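Local coordinates for protein lysine-sensitive aspartokinase 3 (Escherichia coli, PDB 2J0W) that catalyses the phosphorylation of aspartate by ATP, the first step of lysine biosynthesis, and is feedback-inhibited by lysine, at residues 43-48 / 196-201; 50-55 / 109-114; 92-97 / 115-120; 146-149 / 154-157; 121-126 / 137-142. One frame throughout, in Å; residues are numbered along the deposited sequence.

Contact 1: 43-48 / 196-201. With ASP (aspartic acid), chain B.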
# COMPACT_ATOMS: atom_id res chain seq x y z
N GLY A 43 12.97 34.76 10.42
CA GLY A 43 13.20 35.40 9.13
C GLY A 43 14.58 35.26 8.49
O GLY A 43 14.70 35.27 7.27
N ILE A 44 15.62 35.12 9.31
CA ILE A 44 16.97 34.99 8.78
C ILE A 44 17.13 33.87 7.75
O ILE A 44 17.55 34.11 6.62
CB ILE A 44 18.01 34.80 9.92
CG1 ILE A 44 18.15 36.11 10.70
CG2 ILE A 44 19.38 34.46 9.34
CD1 ILE A 44 18.59 37.30 9.83
N THR A 45 16.78 32.65 8.13
CA THR A 45 16.94 31.53 7.22
C THR A 45 16.23 31.72 5.88
O THR A 45 16.81 31.40 4.84
CB THR A 45 16.49 30.20 7.88
OG1 THR A 45 17.37 29.91 8.98
CG2 THR A 45 16.57 29.04 6.88
N ASN A 46 15.00 32.24 5.89
CA ASN A 46 14.29 32.46 4.63
C ASN A 46 15.03 33.52 3.80
O ASN A 46 15.18 33.39 2.58
CB ASN A 46 12.85 32.95 4.85
CG ASN A 46 11.98 31.94 5.59
OD1 ASN A 46 12.13 30.72 5.45
ND2 ASN A 46 11.03 32.45 6.36
N LEU A 47 15.51 34.57 4.45
CA LEU A 47 16.22 35.60 3.71
C LEU A 47 17.45 34.95 3.08
O LEU A 47 17.67 35.05 1.86
CB LEU A 47 16.63 36.75 4.65
CG LEU A 47 15.44 37.66 4.98
CD1 LEU A 47 15.79 38.68 6.07
CD2 LEU A 47 15.01 38.37 3.69
N LEU A 48 18.22 34.25 3.91
CA LEU A 48 19.43 33.56 3.47
C LEU A 48 19.18 32.58 2.34
O LEU A 48 19.99 32.46 1.42
CB LEU A 48 20.08 32.84 4.65
CG LEU A 48 20.75 33.79 5.64
CD1 LEU A 48 21.34 33.02 6.79
CD2 LEU A 48 21.85 34.59 4.91
N LEU A 196 20.82 20.04 8.15
CA LEU A 196 19.98 18.85 8.32
C LEU A 196 18.59 18.96 7.67
O LEU A 196 17.82 18.01 7.68
CB LEU A 196 19.81 18.54 9.81
CG LEU A 196 21.15 18.45 10.56
CD1 LEU A 196 20.94 18.72 12.04
CD2 LEU A 196 21.78 17.07 10.32
N GLY A 197 18.28 20.12 7.08
CA GLY A 197 16.98 20.28 6.47
C GLY A 197 16.12 21.18 7.34
O GLY A 197 16.32 21.22 8.56
N ARG A 198 15.19 21.91 6.72
CA ARG A 198 14.34 22.84 7.46
C ARG A 198 13.85 22.26 8.79
O ARG A 198 13.49 21.08 8.86
CB ARG A 198 13.14 23.25 6.61
CG ARG A 198 13.49 23.87 5.26
CD ARG A 198 14.57 24.94 5.39
NE ARG A 198 14.17 26.05 6.26
CZ ARG A 198 13.66 27.20 5.82
NH1 ARG A 198 13.47 27.40 4.52
NH2 ARG A 198 13.32 28.15 6.70
N GLY A 199 13.84 23.08 9.83
CA GLY A 199 13.38 22.63 11.13
C GLY A 199 14.35 21.72 11.83
O GLY A 199 14.08 21.19 12.92
N GLY A 200 15.51 21.54 11.21
CA GLY A 200 16.54 20.67 11.74
C GLY A 200 17.11 21.03 13.08
O GLY A 200 17.84 20.23 13.69
N SER A 201 16.82 22.23 13.57
CA SER A 201 17.36 22.58 14.88
C SER A 201 16.78 21.68 15.97
O SER A 201 17.42 21.51 17.01
CB SER A 201 17.09 24.05 15.21
OG SER A 201 17.89 24.91 14.41
N ASP B . 17.05 27.69 10.99
CA ASP B . 16.51 26.57 10.23
C ASP B . 15.18 27.05 9.61
O ASP B . 14.90 28.27 9.69
CB ASP B . 16.35 25.33 11.17
CG ASP B . 15.28 25.43 12.28
OD1 ASP B . 14.60 26.49 12.37
OD2 ASP B . 15.13 24.43 13.08
OXT ASP B . 14.41 26.19 9.07
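Arg-198 reaches across to helix 44-51 and meets Asn-46 and Thr-45, while the substrate aspartate is held between the two segments. The polar contacts come first. NH2 of Arg-198 gives an almost straight bond to Asn-46 OD1 (3.1 Å, 173°), and this oxygen lies in the guanidinium plane although the amide itself is turned 58° from it. At the NE/NH2 edge, Arg-198 NE donates to OXT of the aspartate at 2.8 Å, and NH2 adds a longer bond to that oxygen. The arginine chain, bent at chi2 and chi3, curls its guanidinium back to the ligand's alpha-carboxylate. From the helix, Thr-45 OG1 accepts the ligand's amino group N at 3.0 Å, its first torsion (-65°) setting the hydroxyl beside the backbone N and the methyl anti to it.

Two backbone amides add to the grip. Gly-199 N also binds OXT, and Ser-201 N gives 2.8 Å to OD2 of the side-chain carboxylate. A type II turn from Gly-197 to Gly-200 presents Gly-199 N, with Gly-199 taking the positive phi that glycine tolerates easily, and Ser-201 N follows directly after it. The apolar contact is slight: Thr-45 CG2 lies over one guanidinium face, 3.4 Å from Arg-198 NH2.

A leucine replacing Arg-198 would probably leave the substrate's alpha-carboxylate without its charged mate and Asn-46 OD1 without this donor.

Behind the pocket, Leu-47 and Leu-48 pack on helix 57-75, Thr-45 and Ser-201 touch Glu-119 of helix 108-131, and Ser-201 OG bonds to Ser-39 just beyond strand 33-38.

Contact 2: 50-55 / 109-114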
# COMPACT_ATOMS: atom_id res chain seq x y z
N ALA A 50 16.69 32.79 0.17
CA ALA A 50 16.34 33.54 -1.03
C ALA A 50 17.61 34.05 -1.71
O ALA A 50 17.65 34.18 -2.93
CB ALA A 50 15.44 34.69 -0.68
N LEU A 51 18.63 34.35 -0.91
CA LEU A 51 19.90 34.84 -1.44
C LEU A 51 20.72 33.73 -2.10
O LEU A 51 21.45 33.97 -3.06
CB LEU A 51 20.70 35.50 -0.35
CG LEU A 51 20.20 36.86 0.11
CD1 LEU A 51 20.94 37.27 1.38
CD2 LEU A 51 20.41 37.89 -1.00
N ALA A 52 20.60 32.51 -1.59
CA ALA A 52 21.34 31.39 -2.15
C ALA A 52 20.68 30.94 -3.45
O ALA A 52 21.13 30.00 -4.10
CB ALA A 52 21.41 30.24 -1.15
N GLU A 53 19.59 31.59 -3.83
CA GLU A 53 18.92 31.23 -5.08
C GLU A 53 19.50 32.03 -6.23
O GLU A 53 19.31 31.68 -7.39
CB GLU A 53 17.43 31.50 -4.99
CG GLU A 53 16.66 30.35 -4.36
CD GLU A 53 15.19 30.66 -4.18
OE1 GLU A 53 14.46 29.78 -3.70
OE2 GLU A 53 14.77 31.79 -4.53
N GLY A 54 20.23 33.09 -5.89
CA GLY A 54 20.81 33.94 -6.91
C GLY A 54 19.88 35.10 -7.22
O GLY A 54 18.94 34.96 -7.99
N LEU A 55 20.13 36.24 -6.60
CA LEU A 55 19.28 37.39 -6.82
C LEU A 55 20.06 38.54 -7.45
O LEU A 55 21.25 38.69 -7.20
CB LEU A 55 18.70 37.86 -5.49
CG LEU A 55 17.89 36.77 -4.79
CD1 LEU A 55 17.31 37.35 -3.52
CD2 LEU A 55 16.77 36.26 -5.71
N ALA A 109 25.20 22.83 -2.04
CA ALA A 109 26.35 22.98 -1.13
C ALA A 109 26.64 24.45 -0.81
O ALA A 109 27.04 24.78 0.31
CB ALA A 109 27.58 22.32 -1.73
N LEU A 110 26.47 25.33 -1.78
CA LEU A 110 26.71 26.75 -1.56
C LEU A 110 25.61 27.25 -0.63
O LEU A 110 25.86 28.04 0.28
CB LEU A 110 26.67 27.50 -2.89
CG LEU A 110 26.81 29.03 -2.82
CD1 LEU A 110 28.12 29.40 -2.13
CD2 LEU A 110 26.76 29.62 -4.21
N THR A 111 24.39 26.76 -0.86
CA THR A 111 23.24 27.14 -0.05
C THR A 111 23.42 26.74 1.43
O THR A 111 23.19 27.56 2.33
CB THR A 111 21.98 26.48 -0.62
OG1 THR A 111 21.60 27.15 -1.84
CG2 THR A 111 20.84 26.54 0.39
N ASP A 112 23.85 25.51 1.68
CA ASP A 112 24.07 25.04 3.04
C ASP A 112 25.11 25.92 3.71
O ASP A 112 24.99 26.28 4.89
CB ASP A 112 24.54 23.58 3.06
CG ASP A 112 23.39 22.58 3.21
OD1 ASP A 112 22.22 22.97 3.00
OD2 ASP A 112 23.65 21.40 3.52
N GLU A 113 26.15 26.29 2.96
CA GLU A 113 27.23 27.11 3.50
C GLU A 113 26.80 28.54 3.79
O GLU A 113 27.21 29.13 4.78
CB GLU A 113 28.40 27.15 2.53
CG GLU A 113 29.48 28.16 2.93
CD GLU A 113 30.05 27.92 4.31
OE1 GLU A 113 30.42 26.77 4.62
OE2 GLU A 113 30.14 28.89 5.09
N LEU A 114 25.97 29.09 2.92
CA LEU A 114 25.51 30.45 3.13
C LEU A 114 24.43 30.44 4.20
O LEU A 114 24.43 31.27 5.10
CB LEU A 114 24.95 31.00 1.82
CG LEU A 114 24.67 32.49 1.75
CD1 LEU A 114 24.34 32.86 0.33
CD2 LEU A 114 23.53 32.84 2.68
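With chi1 at -74°, Thr-111 sets OG1 beside its own backbone N and CG2 anti to it, so that the hydroxyl meets the methyl of Ala-52; Leu-114, whose CG is anti to the backbone N (chi1 -168°), sends CD1 out to the same alanine. Ala-52 lies within a type I turn from Leu-51 to Gly-54, and its CB points at helix 108-131. The fit is close: the CB lies 3.2 Å from Thr-111 OG1 and 3.8 Å from Thr-111 CA, while the two CA atoms of Ala-52 and Thr-111 are 5.1 Å apart. The small alanine side chain suits so close an approach.

Leu-114 CD1 touches Ala-52 from one turn further along the helix, 4.2 Å from both CA and CB, and also brushes the carbonyl carbon of Leu-51. The Leu-51 side chain itself turns to helix 57-75, where Lys-63, Leu-64 and Ile-67 receive it. Gly-54, with positive phi, then lets the chain leave the turn. The contact thus packs the turn 51-54 onto the first part of helix 108-131, within the helical layer of the amino acid kinase domain.

Thr-111 OG1 is weakly bonded to Ser-107 O, just before the start of its helix, which gives the buried hydroxyl a polar partner there. Across the contact, therefore, cohesion comes from van der Waals packing of small and branched groups, without charge, and depends on closeness of fit more than on direction.

Contact 3: 92-97 / 115-120. With ASP (aspartic acid), chain B.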
# COMPACT_ATOMS: atom_id res chain seq x y z
N LEU A 92 28.48 39.10 7.97
CA LEU A 92 27.69 39.86 7.02
C LEU A 92 28.45 40.05 5.72
O LEU A 92 27.91 39.83 4.64
CB LEU A 92 27.30 41.22 7.59
CG LEU A 92 26.19 41.13 8.64
CD1 LEU A 92 25.78 42.52 9.03
CD2 LEU A 92 25.00 40.35 8.08
N GLU A 93 29.71 40.44 5.82
CA GLU A 93 30.51 40.64 4.63
C GLU A 93 30.62 39.33 3.85
O GLU A 93 30.48 39.32 2.62
CB GLU A 93 31.91 41.15 5.00
CG GLU A 93 32.82 41.40 3.79
CD GLU A 93 32.25 42.43 2.81
OE1 GLU A 93 31.91 43.55 3.26
OE2 GLU A 93 32.16 42.13 1.60
N ASN A 94 30.86 38.23 4.54
CA ASN A 94 31.00 36.96 3.84
C ASN A 94 29.68 36.57 3.19
O ASN A 94 29.65 36.09 2.06
CB ASN A 94 31.45 35.85 4.79
CG ASN A 94 31.98 34.64 4.04
OD1 ASN A 94 31.42 33.54 4.12
ND2 ASN A 94 33.07 34.83 3.30
N ILE A 95 28.60 36.80 3.92
CA ILE A 95 27.27 36.48 3.40
C ILE A 95 27.13 37.25 2.09
O ILE A 95 26.67 36.70 1.07
CB ILE A 95 26.16 36.93 4.41
CG1 ILE A 95 26.18 36.01 5.63
CG2 ILE A 95 24.80 36.93 3.74
CD1 ILE A 95 25.15 36.36 6.69
N THR A 96 27.56 38.50 2.12
CA THR A 96 27.49 39.35 0.95
C THR A 96 28.26 38.75 -0.22
O THR A 96 27.71 38.60 -1.31
CB THR A 96 28.01 40.76 1.27
OG1 THR A 96 27.23 41.31 2.34
CG2 THR A 96 27.93 41.67 0.04
N VAL A 97 29.52 38.39 -0.01
CA VAL A 97 30.29 37.83 -1.13
C VAL A 97 29.67 36.53 -1.63
O VAL A 97 29.64 36.29 -2.84
CB VAL A 97 31.78 37.56 -0.78
CG1 VAL A 97 32.59 37.44 -2.09
CG2 VAL A 97 32.33 38.68 0.08
N VAL A 115 23.50 29.49 4.12
CA VAL A 115 22.44 29.47 5.11
C VAL A 115 22.93 29.17 6.50
O VAL A 115 22.33 29.57 7.48
CB VAL A 115 21.32 28.48 4.75
CG1 VAL A 115 20.44 28.25 5.96
CG2 VAL A 115 20.47 29.02 3.59
N SER A 116 24.05 28.47 6.61
CA SER A 116 24.57 28.14 7.92
C SER A 116 24.82 29.41 8.74
O SER A 116 24.64 29.40 9.97
CB SER A 116 25.86 27.36 7.76
OG SER A 116 26.82 28.18 7.13
N HIS A 117 25.21 30.49 8.08
CA HIS A 117 25.48 31.76 8.75
C HIS A 117 24.43 32.30 9.75
O HIS A 117 24.79 33.01 10.69
CB HIS A 117 25.79 32.84 7.71
CG HIS A 117 27.14 32.67 7.07
ND1 HIS A 117 27.45 31.60 6.25
CD2 HIS A 117 28.28 33.39 7.19
CE1 HIS A 117 28.72 31.68 5.90
NE2 HIS A 117 29.25 32.75 6.45
N GLY A 118 23.16 31.95 9.55
CA GLY A 118 22.10 32.41 10.45
C GLY A 118 22.29 31.96 11.89
O GLY A 118 22.34 32.78 12.82
N GLU A 119 22.39 30.65 12.09
CA GLU A 119 22.59 30.13 13.44
C GLU A 119 23.97 30.54 13.98
O GLU A 119 24.19 30.54 15.19
CB GLU A 119 22.45 28.60 13.48
CG GLU A 119 21.94 27.94 12.21
CD GLU A 119 20.54 28.33 11.81
OE1 GLU A 119 20.38 28.92 10.73
OE2 GLU A 119 19.59 28.04 12.57
N LEU A 120 24.90 30.90 13.11
CA LEU A 120 26.19 31.35 13.62
C LEU A 120 26.01 32.72 14.29
O LEU A 120 26.43 32.92 15.42
CB LEU A 120 27.23 31.44 12.50
CG LEU A 120 27.83 30.08 12.10
CD1 LEU A 120 28.78 30.22 10.93
CD2 LEU A 120 28.58 29.49 13.29
N ASP B . 17.05 27.69 10.99
CA ASP B . 16.51 26.57 10.23
C ASP B . 15.18 27.05 9.61
O ASP B . 14.90 28.27 9.69
CB ASP B . 16.35 25.33 11.17
CG ASP B . 15.28 25.43 12.28
OD1 ASP B . 14.60 26.49 12.37
OD2 ASP B . 15.13 24.43 13.08
OXT ASP B . 14.41 26.19 9.07
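Asn-94 and Ile-95 of helix 82-102 meet one side chain, His-117 of helix 108-131; the two helices run antiparallel as a helical hairpin in the amino acid kinase domain. At the start of the segment, Leu-92 turns to Ile-67, Arg-68 and Phe-72 of helix 57-75, tying the hairpin to a third helix.

Asn-94 is the polar partner. Its CG is anti to the backbone N (chi1 -164°), which carries OD1 to the imidazole of His-117. The bond from NE2 to OD1 is weak, 3.3 Å long and bent to 126°, with amide and ring planes 25° apart. At the other side of the ring, ND1 has weak bonds with Glu-113 O and Leu-114 O of its own helix, polar contacts that probably limit how far the ring can turn.

Ile-95 supplies the apolar part. Its CG1 lies 3.7 Å from His-117 CD2 and its CD1 the same distance from His-117 CB, the two side chains lying alongside and pointing opposite ways. A branched aliphatic chain suits this buried place, where Leu-48 and Leu-64 also touch it. Thr-96 turns inward to its own helix, its OG1 and N gripping Leu-92 O from opposite faces of the carbonyl plane.

Beyond His-117 helix 108-131 is kinked around Gly-118, whose lack of a side chain avoids crowding against Glu-119 OE1. The carboxylate of Glu-119 leads to the active site, its OE2 accepting the amino N of the bound aspartate at 3.0 Å.

Contact 4: 146-149 / 154-157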
# COMPACT_ATOMS: atom_id res chain seq x y z
N MET A 146 29.02 17.68 14.87
CA MET A 146 27.92 17.17 14.05
C MET A 146 28.33 16.70 12.66
O MET A 146 28.08 17.39 11.67
CB MET A 146 26.85 18.27 13.91
CG MET A 146 25.59 17.86 13.20
SD MET A 146 24.73 16.55 14.08
CE MET A 146 24.12 17.45 15.45
N ARG A 147 28.97 15.53 12.57
CA ARG A 147 29.40 14.99 11.28
C ARG A 147 28.24 14.39 10.53
O ARG A 147 27.45 13.65 11.11
CB ARG A 147 30.44 13.91 11.46
CG ARG A 147 31.07 13.46 10.15
CD ARG A 147 32.46 14.04 10.04
NE ARG A 147 32.45 15.45 10.39
CZ ARG A 147 33.49 16.10 10.92
NH1 ARG A 147 34.63 15.44 11.15
NH2 ARG A 147 33.39 17.39 11.22
N THR A 148 28.13 14.70 9.24
CA THR A 148 27.04 14.16 8.42
C THR A 148 27.60 13.68 7.10
O THR A 148 28.77 13.82 6.84
CB THR A 148 25.95 15.23 8.12
OG1 THR A 148 26.43 16.16 7.15
CG2 THR A 148 25.57 15.98 9.40
N ASN A 149 26.75 13.09 6.27
CA ASN A 149 27.17 12.64 4.96
C ASN A 149 27.30 13.89 4.09
O ASN A 149 27.27 15.01 4.60
CB ASN A 149 26.12 11.72 4.35
CG ASN A 149 24.75 12.36 4.35
OD1 ASN A 149 24.62 13.59 4.35
ND2 ASN A 149 23.71 11.54 4.33
N ARG A 154 19.81 18.40 3.24
CA ARG A 154 19.20 17.55 4.24
C ARG A 154 20.16 16.42 4.55
O ARG A 154 19.87 15.25 4.34
CB ARG A 154 17.86 17.01 3.73
CG ARG A 154 17.93 16.32 2.40
CD ARG A 154 16.54 16.10 1.85
NE ARG A 154 16.49 15.01 0.88
CZ ARG A 154 15.41 14.68 0.18
NH1 ARG A 154 14.27 15.36 0.35
NH2 ARG A 154 15.45 13.66 -0.66
N ALA A 155 21.33 16.81 5.05
CA ALA A 155 22.39 15.88 5.40
C ALA A 155 21.93 14.94 6.50
O ALA A 155 21.11 15.30 7.33
CB ALA A 155 23.63 16.64 5.86
N GLU A 156 22.46 13.73 6.50
CA GLU A 156 22.09 12.74 7.49
C GLU A 156 23.24 12.52 8.46
O GLU A 156 24.38 12.26 8.05
CB GLU A 156 21.72 11.44 6.80
CG GLU A 156 20.56 11.58 5.84
CD GLU A 156 20.47 10.43 4.85
OE1 GLU A 156 20.77 9.28 5.27
OE2 GLU A 156 20.11 10.66 3.68
N PRO A 157 22.95 12.62 9.77
CA PRO A 157 23.94 12.45 10.84
C PRO A 157 24.60 11.09 10.95
O PRO A 157 23.96 10.07 10.78
CB PRO A 157 23.15 12.81 12.10
CG PRO A 157 21.75 12.43 11.74
CD PRO A 157 21.62 12.92 10.32
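Thr-148 and Ala-155 make the tight side of this contact, their side chains meeting with OG1 of the threonine 3.1 Å from CB of the alanine. A methyl suits the place, since Thr-148 CB is only 3.5 Å from the same atom. The threonine hydroxyl is held by a bond to Asn-149 O that lies in the carbonyl plane on a lone pair, and by another to Thr-194 OG1. Beside it the backbones bridge once, Thr-148 against Pro-157, and Asn-149 N donates to Glu-156 O at 3.1 Å.

The other side is polar and more open. With chi1 at 53°, Asn-149 folds its amide over the backbone of 154-157, where OD1 accepts Glu-156 N; this donor stands 45° above the carbonyl plane. OD1 also accepts from Arg-151 N, an Asx turn that starts the intervening loop. The exposed Glu-156 side chain runs extended past ND2, amide and carboxylate planes 74° apart, and touches Arg-151.

Leu-196 packs on Thr-148 and Pro-157, while Ala-155 pairs its backbone with Thr-195 of strand 193-195. The arrangement is a hairpin-like loop closed by an isolated beta bridge, set beside the small antiparallel sheet that leads into the substrate-binding turn.

Contact 5: 121-126 / 137-142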
# COMPACT_ATOMS: atom_id res chain seq x y z
N MET A 121 25.35 33.65 13.60
CA MET A 121 25.13 34.97 14.17
C MET A 121 24.26 34.94 15.42
O MET A 121 24.56 35.61 16.39
CB MET A 121 24.52 35.93 13.13
CG MET A 121 25.49 36.28 12.01
SD MET A 121 24.66 36.99 10.59
CE MET A 121 24.76 38.68 10.99
N SER A 122 23.19 34.15 15.41
CA SER A 122 22.32 34.08 16.57
C SER A 122 23.04 33.55 17.82
O SER A 122 22.93 34.15 18.88
CB SER A 122 21.09 33.22 16.28
OG SER A 122 21.43 31.85 16.14
N THR A 123 23.78 32.45 17.71
CA THR A 123 24.48 31.92 18.88
C THR A 123 25.58 32.85 19.39
O THR A 123 25.88 32.85 20.58
CB THR A 123 25.13 30.54 18.61
OG1 THR A 123 25.98 30.61 17.47
CG2 THR A 123 24.07 29.49 18.40
N LEU A 124 26.19 33.63 18.51
CA LEU A 124 27.23 34.56 18.95
C LEU A 124 26.63 35.64 19.82
O LEU A 124 27.20 36.03 20.84
CB LEU A 124 27.92 35.22 17.76
CG LEU A 124 29.03 34.41 17.12
CD1 LEU A 124 29.71 35.23 16.04
CD2 LEU A 124 30.03 34.02 18.19
N LEU A 125 25.46 36.13 19.42
CA LEU A 125 24.81 37.18 20.17
C LEU A 125 24.29 36.64 21.50
O LEU A 125 24.47 37.26 22.54
CB LEU A 125 23.67 37.78 19.36
CG LEU A 125 24.09 38.43 18.03
CD1 LEU A 125 22.88 39.02 17.33
CD2 LEU A 125 25.15 39.51 18.29
N PHE A 126 23.66 35.47 21.46
CA PHE A 126 23.12 34.93 22.69
C PHE A 126 24.19 34.84 23.78
O PHE A 126 23.93 35.23 24.92
CB PHE A 126 22.50 33.56 22.46
CG PHE A 126 21.54 33.14 23.55
CD1 PHE A 126 20.32 33.79 23.70
CD2 PHE A 126 21.88 32.14 24.45
CE1 PHE A 126 19.44 33.44 24.72
CE2 PHE A 126 21.01 31.78 25.48
CZ PHE A 126 19.79 32.44 25.61
N ALA A 137 29.46 31.61 29.95
CA ALA A 137 28.79 31.03 28.78
C ALA A 137 29.71 31.09 27.59
O ALA A 137 30.11 32.18 27.17
CB ALA A 137 27.50 31.79 28.48
N GLN A 138 30.06 29.94 27.03
CA GLN A 138 30.93 29.94 25.86
C GLN A 138 30.26 29.45 24.58
O GLN A 138 29.36 28.62 24.59
CB GLN A 138 32.21 29.14 26.16
CG GLN A 138 31.95 27.75 26.75
CD GLN A 138 33.24 27.07 27.15
OE1 GLN A 138 34.17 26.96 26.35
NE2 GLN A 138 33.29 26.59 28.41
N TRP A 139 30.73 30.01 23.47
CA TRP A 139 30.23 29.70 22.14
C TRP A 139 30.94 28.45 21.63
O TRP A 139 32.14 28.28 21.88
CB TRP A 139 30.51 30.89 21.22
CG TRP A 139 29.96 30.78 19.84
CD1 TRP A 139 28.71 31.12 19.42
CD2 TRP A 139 30.66 30.30 18.68
NE1 TRP A 139 28.58 30.88 18.07
CE2 TRP A 139 29.76 30.38 17.59
CE3 TRP A 139 31.96 29.82 18.45
CZ2 TRP A 139 30.11 29.99 16.29
CZ3 TRP A 139 32.31 29.42 17.16
CH2 TRP A 139 31.39 29.51 16.10
N PHE A 140 30.20 27.59 20.94
CA PHE A 140 30.78 26.36 20.39
C PHE A 140 30.24 26.08 19.00
O PHE A 140 29.04 26.22 18.76
CB PHE A 140 30.46 25.18 21.30
CG PHE A 140 31.15 23.91 20.90
CD1 PHE A 140 32.52 23.76 21.11
CD2 PHE A 140 30.45 22.89 20.28
CE1 PHE A 140 33.18 22.59 20.72
CE2 PHE A 140 31.11 21.71 19.88
CZ PHE A 140 32.48 21.56 20.10
N ASP A 141 31.12 25.67 18.09
CA ASP A 141 30.76 25.37 16.70
C ASP A 141 30.36 23.89 16.49
O ASP A 141 31.23 23.04 16.29
CB ASP A 141 31.95 25.71 15.79
CG ASP A 141 31.63 25.60 14.32
OD1 ASP A 141 30.77 24.77 13.93
OD2 ASP A 141 32.25 26.34 13.53
N VAL A 142 29.06 23.58 16.52
CA VAL A 142 28.64 22.19 16.35
C VAL A 142 29.33 21.49 15.23
O VAL A 142 29.52 20.28 15.28
CB VAL A 142 27.14 22.01 16.07
CG1 VAL A 142 26.37 21.84 17.36
CG2 VAL A 142 26.62 23.14 15.23
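Trp-139 covers Thr-123 and Leu-124 of helix 108-131, and it is the residue through which strand 137-139 meets this part of the helix. Ala-137 begins the strand and also faces the helix, touching Leu-130 further along. Gln-138 turns elsewhere, with NE2 bonded to Glu-176.

At Trp-139, chi1 of -175° puts CG anti to the backbone N and swings the indole over the helix. NE1 donates to Thr-123 OG1 at 2.7 Å, a bent bond (141°) with the oxygen 21° out of the ring plane. OG1 sits between its own backbone N and carbonyl carbon, where it also bonds to Glu-119 O and Leu-120 O; a threonine suits this spot because its hydroxyl can serve helix and indole together. Leu-124 CD2 stands over one face, 3.4 Å from the centroid of the five-membered ring and nearly on its normal, a CH-pi contact. A phenylalanine in place of Trp-139 would probably leave Thr-123 OG1 without the indole N-H and reduce the flat surface under Leu-124.

Phe-140 has its CB turned from the helix, and its ring packs on Val-179 of strand 178-182. The backbone N of Asp-141 lies above the indole face opposite Leu-124, and its carboxylate forms a salt bridge with Arg-143. This is helix-on-sheet packing of the alpha/beta/alpha sandwich of the amino acid kinase fold, at the outermost strand of its central sheet.

Contacts 1 and 3 both touch the bound aspartate, their centres 12 Å apart: they hold it from helix 44-51, the glycine-rich turn and helix 108-131, with Thr-45 OG1 3.6 Å from Glu-119 OE1. Contact 2 uses both of these helices, and joins contact 1 where Leu-48 CD2 meets Leu-114 CD2; its Thr-111 side chain lies about 11 Å from the ligand. Contact 5 continues along helix 108-131 and touches contact 3 through Leu-120 CD2 and Trp-139 CZ2, 3.4 Å apart. Contact 4 reaches the substrate turn through Leu-196 CD2, 3.5 Å from Ala-155 O, though its Ala-155 side chain is about 13 Å from the aspartate.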